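Local coordinates for F-actin-capping protein subunit alpha (Plasmodium berghei, PDB 7A0H), which probably binds the fast-growing barbed ends of actin filaments as a homodimer and blocks subunit exchange there, at residues D214-Y219 against N226-K231; N155-S160 against D180-K185. All blocks are in the same frame, centred on the assembly; numbering follows the deposited sequence.

Interaction 1: residues D214-Y219 against N226-K231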
loop_
_atom_site.group_PDB
_atom_site.type_symbol
_atom_site.label_atom_id
_atom_site.label_comp_id
_atom_site.label_asym_id
_atom_site.label_seq_id
_atom_site.Cartn_x
_atom_site.Cartn_y
_atom_site.Cartn_z
ATOM N N ASP A 214 -16.026 6.482 3.372
ATOM C CA ASP A 214 -14.741 5.893 2.976
ATOM C C ASP A 214 -14.118 6.759 1.903
ATOM O O ASP A 214 -14.769 7.052 0.895
ATOM C CB ASP A 214 -14.936 4.494 2.442
ATOM C CG ASP A 214 -15.148 3.436 3.558
ATOM O OD1 ASP A 214 -14.441 3.478 4.600
ATOM O OD2 ASP A 214 -16.007 2.520 3.355
ATOM N N VAL A 215 -12.890 7.214 2.130
ATOM C CA VAL A 215 -12.146 7.980 1.133
ATOM C C VAL A 215 -10.862 7.198 0.832
ATOM O O VAL A 215 -10.143 6.818 1.767
ATOM C CB VAL A 215 -11.782 9.371 1.640
ATOM C CG1 VAL A 215 -11.365 10.250 0.491
ATOM C CG2 VAL A 215 -12.985 10.011 2.283
ATOM N N VAL A 216 -10.586 6.940 -0.452
ATOM C CA VAL A 216 -9.418 6.138 -0.824
ATOM C C VAL A 216 -8.697 6.851 -1.940
ATOM O O VAL A 216 -9.266 7.021 -3.040
ATOM C CB VAL A 216 -9.747 4.709 -1.328
ATOM C CG1 VAL A 216 -8.419 3.886 -1.490
ATOM C CG2 VAL A 216 -10.719 3.968 -0.442
ATOM N N LEU A 217 -7.427 7.183 -1.704
ATOM C CA LEU A 217 -6.567 7.675 -2.772
ATOM C C LEU A 217 -5.866 6.420 -3.328
ATOM O O LEU A 217 -5.328 5.588 -2.563
ATOM C CB LEU A 217 -5.557 8.690 -2.257
ATOM C CG LEU A 217 -4.627 9.396 -3.268
ATOM C CD1 LEU A 217 -5.497 10.358 -4.245
ATOM C CD2 LEU A 217 -3.515 10.140 -2.589
ATOM N N THR A 218 -5.906 6.280 -4.654
ATOM C CA THR A 218 -5.380 5.113 -5.347
ATOM C C THR A 218 -4.401 5.441 -6.466
ATOM O O THR A 218 -3.761 4.517 -6.969
ATOM C CB THR A 218 -6.523 4.222 -5.920
ATOM O OG1 THR A 218 -7.333 4.900 -6.910
ATOM C CG2 THR A 218 -7.382 3.654 -4.797
ATOM N N TYR A 219 -4.240 6.711 -6.841
ATOM C CA TYR A 219 -3.204 7.139 -7.758
ATOM C C TYR A 219 -2.445 8.256 -7.067
ATOM O O TYR A 219 -3.056 9.227 -6.594
ATOM C CB TYR A 219 -3.754 7.592 -9.094
ATOM C CG TYR A 219 -2.774 7.326 -10.225
ATOM C CD1 TYR A 219 -2.542 6.031 -10.669
ATOM C CD2 TYR A 219 -2.088 8.364 -10.846
ATOM C CE1 TYR A 219 -1.647 5.770 -11.698
ATOM C CE2 TYR A 219 -1.196 8.115 -11.885
ATOM C CZ TYR A 219 -0.975 6.811 -12.298
ATOM O OH TYR A 219 -0.099 6.533 -13.321
ATOM N N ASN A 226 -3.242 2.764 -2.214
ATOM C CA ASN A 226 -4.485 2.336 -1.570
ATOM C C ASN A 226 -4.535 2.988 -0.201
ATOM O O ASN A 226 -4.547 2.296 0.823
ATOM C CB ASN A 226 -4.534 0.815 -1.501
ATOM C CG ASN A 226 -5.904 0.254 -1.177
ATOM O OD1 ASN A 226 -6.988 0.889 -1.322
ATOM N ND2 ASN A 226 -5.870 -1.002 -0.761
ATOM N N PHE A 227 -4.546 4.320 -0.196
ATOM C CA PHE A 227 -4.500 5.107 1.025
ATOM C C PHE A 227 -5.935 5.433 1.478
ATOM O O PHE A 227 -6.654 6.218 0.856
ATOM C CB PHE A 227 -3.699 6.375 0.762
ATOM C CG PHE A 227 -3.706 7.332 1.911
ATOM C CD1 PHE A 227 -4.189 8.606 1.759
ATOM C CD2 PHE A 227 -3.187 6.953 3.133
ATOM C CE1 PHE A 227 -4.200 9.477 2.808
ATOM C CE2 PHE A 227 -3.137 7.819 4.173
ATOM C CZ PHE A 227 -3.679 9.084 4.020
ATOM N N LYS A 228 -6.335 4.865 2.590
ATOM C CA LYS A 228 -7.720 4.867 2.991
ATOM C C LYS A 228 -7.959 5.698 4.234
ATOM O O LYS A 228 -7.230 5.581 5.231
ATOM C CB LYS A 228 -8.208 3.461 3.289
ATOM C CG LYS A 228 -8.102 2.451 2.167
ATOM C CD LYS A 228 -8.382 1.104 2.787
ATOM C CE LYS A 228 -8.798 0.097 1.800
ATOM N NZ LYS A 228 -9.171 -1.074 2.626
ATOM N N THR A 229 -9.030 6.499 4.184
ATOM C CA THR A 229 -9.538 7.183 5.371
ATOM C C THR A 229 -11.022 6.916 5.544
ATOM O O THR A 229 -11.787 6.814 4.570
ATOM C CB THR A 229 -9.322 8.679 5.349
ATOM O OG1 THR A 229 -9.909 9.223 4.187
ATOM C CG2 THR A 229 -7.876 8.963 5.306
ATOM N N ARG A 230 -11.388 6.764 6.813
ATOM C CA ARG A 230 -12.695 6.322 7.204
ATOM C C ARG A 230 -13.236 7.125 8.384
ATOM O O ARG A 230 -12.544 7.339 9.372
ATOM C CB ARG A 230 -12.643 4.826 7.558
ATOM C CG ARG A 230 -13.832 4.394 8.343
ATOM C CD ARG A 230 -13.865 2.924 8.497
ATOM N NE ARG A 230 -14.406 2.411 7.262
ATOM C CZ ARG A 230 -14.523 1.132 6.964
ATOM N NH1 ARG A 230 -14.093 0.228 7.824
ATOM N NH2 ARG A 230 -15.080 0.794 5.798
ATOM N N LYS A 231 -14.477 7.528 8.285
ATOM C CA LYS A 231 -15.202 8.023 9.441
ATOM C C LYS A 231 -16.569 7.338 9.494
ATOM O O LYS A 231 -17.227 7.162 8.466
ATOM C CB LYS A 231 -15.298 9.547 9.428
ATOM C CG LYS A 231 -15.475 10.026 10.818
ATOM C CD LYS A 231 -15.298 11.512 10.866
ATOM C CE LYS A 231 -15.329 12.013 12.264
ATOM N NZ LYS A 231 -15.444 13.504 12.184
#

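Interaction 2: residues N155-S160 against D180-K185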
loop_
_atom_site.group_PDB
_atom_site.type_symbol
_atom_site.label_atom_id
_atom_site.label_comp_id
_atom_site.label_asym_id
_atom_site.label_seq_id
_atom_site.Cartn_x
_atom_site.Cartn_y
_atom_site.Cartn_z
ATOM N N ASN A 155 -12.218 12.733 -15.478
ATOM C CA ASN A 155 -13.453 12.016 -15.735
ATOM C C ASN A 155 -13.935 11.603 -14.357
ATOM O O ASN A 155 -13.155 11.068 -13.567
ATOM C CB ASN A 155 -13.192 10.836 -16.665
ATOM C CG ASN A 155 -14.454 10.164 -17.112
ATOM O OD1 ASN A 155 -15.445 10.813 -17.436
ATOM N ND2 ASN A 155 -14.426 8.838 -17.137
ATOM N N VAL A 156 -15.177 11.927 -14.029
ATOM C CA VAL A 156 -15.738 11.606 -12.720
ATOM C C VAL A 156 -17.032 10.810 -12.918
ATOM O O VAL A 156 -17.869 11.189 -13.739
ATOM C CB VAL A 156 -15.956 12.888 -11.890
ATOM C CG1 VAL A 156 -16.791 13.873 -12.660
ATOM C CG2 VAL A 156 -16.581 12.546 -10.540
ATOM N N LYS A 157 -17.157 9.672 -12.204
ATOM C CA LYS A 157 -18.350 8.822 -12.282
ATOM C C LYS A 157 -19.023 8.799 -10.919
ATOM O O LYS A 157 -18.359 8.478 -9.916
ATOM C CB LYS A 157 -18.013 7.385 -12.727
ATOM C CG LYS A 157 -17.378 7.269 -14.155
ATOM C CD LYS A 157 -17.044 5.804 -14.540
ATOM C CE LYS A 157 -16.665 5.678 -16.024
ATOM N NZ LYS A 157 -17.809 5.902 -16.989
ATOM N N CYS A 158 -20.330 9.127 -10.893
ATOM C CA CYS A 158 -21.089 9.354 -9.666
ATOM C C CYS A 158 -22.323 8.472 -9.703
ATOM O O CYS A 158 -22.948 8.279 -10.758
ATOM C CB CYS A 158 -21.529 10.832 -9.487
ATOM S SG CYS A 158 -22.390 11.199 -7.860
ATOM N N ALA A 159 -22.682 7.938 -8.552
ATOM C CA ALA A 159 -23.927 7.186 -8.504
ATOM C C ALA A 159 -24.446 7.219 -7.082
ATOM O O ALA A 159 -23.660 7.329 -6.113
ATOM C CB ALA A 159 -23.722 5.737 -9.042
ATOM N N SER A 160 -25.775 7.147 -6.971
ATOM C CA SER A 160 -26.439 7.101 -5.677
ATOM C C SER A 160 -27.689 6.240 -5.820
ATOM O O SER A 160 -28.341 6.256 -6.875
ATOM C CB SER A 160 -26.904 8.500 -5.175
ATOM O OG SER A 160 -27.749 9.161 -6.178
ATOM N N ASP A 180 -16.199 8.173 -8.166
ATOM C CA ASP A 180 -14.941 7.616 -8.625
ATOM C C ASP A 180 -14.345 8.609 -9.609
ATOM O O ASP A 180 -15.035 9.076 -10.535
ATOM C CB ASP A 180 -15.126 6.249 -9.320
ATOM C CG ASP A 180 -15.453 5.119 -8.335
ATOM O OD1 ASP A 180 -14.869 4.946 -7.245
ATOM O OD2 ASP A 180 -16.354 4.389 -8.687
ATOM N N ARG A 181 -13.087 8.945 -9.401
ATOM C CA ARG A 181 -12.367 9.934 -10.194
ATOM C C ARG A 181 -11.274 9.225 -10.987
ATOM O O ARG A 181 -10.618 8.324 -10.475
ATOM C CB ARG A 181 -11.785 10.972 -9.236
ATOM C CG ARG A 181 -12.910 11.797 -8.470
ATOM C CD ARG A 181 -12.384 12.814 -7.358
ATOM N NE ARG A 181 -11.361 13.688 -7.907
ATOM C CZ ARG A 181 -10.061 13.570 -7.661
ATOM N NH1 ARG A 181 -9.608 12.655 -6.823
ATOM N NH2 ARG A 181 -9.213 14.382 -8.264
ATOM N N TYR A 182 -11.112 9.618 -12.245
ATOM C CA TYR A 182 -10.189 9.027 -13.180
ATOM C C TYR A 182 -9.285 10.106 -13.730
ATOM O O TYR A 182 -9.764 11.146 -14.198
ATOM C CB TYR A 182 -10.945 8.322 -14.336
ATOM C CG TYR A 182 -11.745 7.172 -13.800
ATOM C CD1 TYR A 182 -11.190 5.883 -13.720
ATOM C CD2 TYR A 182 -13.015 7.388 -13.274
ATOM C CE1 TYR A 182 -11.897 4.836 -13.183
ATOM C CE2 TYR A 182 -13.741 6.355 -12.722
ATOM C CZ TYR A 182 -13.175 5.089 -12.658
ATOM O OH TYR A 182 -13.911 4.096 -12.084
ATOM N N TYR A 183 -7.984 9.852 -13.677
ATOM C CA TYR A 183 -7.011 10.710 -14.332
ATOM C C TYR A 183 -6.835 10.275 -15.768
ATOM O O TYR A 183 -6.953 9.095 -16.104
ATOM C CB TYR A 183 -5.690 10.723 -13.586
ATOM C CG TYR A 183 -5.748 11.430 -12.231
ATOM C CD1 TYR A 183 -6.753 12.371 -11.921
ATOM C CD2 TYR A 183 -4.796 11.161 -11.250
ATOM C CE1 TYR A 183 -6.786 13.014 -10.650
ATOM C CE2 TYR A 183 -4.814 11.790 -10.007
ATOM C CZ TYR A 183 -5.804 12.702 -9.702
ATOM O OH TYR A 183 -5.779 13.284 -8.447
ATOM N N LEU A 184 -6.523 11.250 -16.613
ATOM C CA LEU A 184 -6.481 10.959 -18.040
ATOM C C LEU A 184 -7.901 10.507 -18.331
ATOM O O LEU A 184 -8.833 11.313 -18.202
ATOM C CB LEU A 184 -5.397 9.951 -18.356
ATOM C CG LEU A 184 -4.050 10.600 -17.983
ATOM C CD1 LEU A 184 -2.848 9.641 -18.080
ATOM C CD2 LEU A 184 -3.811 11.850 -18.832
ATOM N N LYS A 185 -8.106 9.238 -18.672
ATOM C CA LYS A 185 -9.486 8.775 -18.797
ATOM C C LYS A 185 -9.716 7.461 -18.066
ATOM O O LYS A 185 -10.840 7.192 -17.625
ATOM C CB LYS A 185 -9.893 8.658 -20.271
ATOM C CG LYS A 185 -10.099 10.030 -20.993
ATOM C CD LYS A 185 -11.197 10.997 -20.418
ATOM C CE LYS A 185 -12.645 10.559 -20.760
ATOM N NZ LYS A 185 -13.713 11.439 -20.171
#

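Interaction 1: residues D214-Y219 against N226-K231
D214 and R230 lie side by side on one face of the sheet, the carboxylate and guanidinium planes 37° apart, and form a side-on salt bridge. NE of R230 meets OD1 of D214 at 2.9 Å, while NH2 reaches OD2 at 3.1 Å; both oxygens use their syn lone pairs. OD2 lies in the guanidinium plane, but OD1 is tilted from it. The arginine chain, bent at chi3 (-81°), turns its NE edge toward the carboxylate. On the same face V216 runs alongside K228, CG1 3.9 Å from the lysine CG, and the same methyl meets OD1 of N226 at 3.3 Å. V215 and T229 cross obliquely on the opposite face: OG1 of T229 sits 3.2 Å from CB of V215 and makes a weak hydrogen bond to V215 O. Beyond them, CB of L217 approaches the F227 ring at its edge. Within 214-219 and 226-231 the hydrogen-bonded antiparallel pairs are V215-T229 and L217-F227, and I283, L276 and T280 of the second subunit pack on V215, L217 and F227. The two faces thus differ in chemistry: one carries an ion pair and lysine methylenes, while the other offers a largely apolar surface to the dimer partner.

Interaction 2: residues N155-S160 against D180-K185
D180 pairs with K157 through two backbone hydrogen bonds, K157 N to D180 O and D180 N to K157 O, each 2.8 Å long. The aspartate side chain turns to the face that also carries K157, but its carboxylate is engaged by R193 of strand 187-200 in a salt bridge, which probably balances its charge in this buried setting. R181 follows on the other face as the non-hydrogen-bonded partner of V156. Its CG stays 4.3 Å from V156 CG2, a loose contact, and NH1 is hydrogen-bonded to S190. One residue before K157, V156 CA makes a bent CA-H...O contact with D180 O, 3.4 Å away.

Strands 154-167 and 170-183 form a beta hairpin at one margin of the chain's five-stranded antiparallel sheet, and the C158-C179 disulfide belongs to the same two strands. Y182 continues the second strand opposite N155: Y182 N donates to N155 O at 2.8 Å, and the return bond from N155 N to Y182 O is longer, 3.2 Å. With CG anti to the carbonyl carbon (chi1 -64°), the tyrosine ring has N155 O in its plane at one edge, 3.7 Å from CD2. The aliphatic part of K157 crosses the tyrosine at about a right angle, bringing CD to 3.8 Å from CE2. Past the strand end, the poorly ordered K185 doubles back through bends at chi2 and chi3, and its chain crosses the N155 side chain nearly perpendicularly.

Interactions 1 and 2 each join two neighbouring strands of the same five-stranded antiparallel sheet, at its two margins within the chain; strand 187-200 lies between the two hairpins. Their centres are about 15 Å apart, yet they meet where Y219 CD2 packs 3.9 Å from Y183 CD2. In interaction 1 one ion pair, D214 with R230, spans the two strands; buried V215, L217 and F227 face the second subunit, while K228 and R230 are exposed on the other face. In interaction 2 the cross-strand links are mainly backbone bonds; D180 and R181 are buried, their polar ends bound by strand 187-200, and K185 is exposed at the end. The second subunit also touches this hairpin, at R181 and Y183.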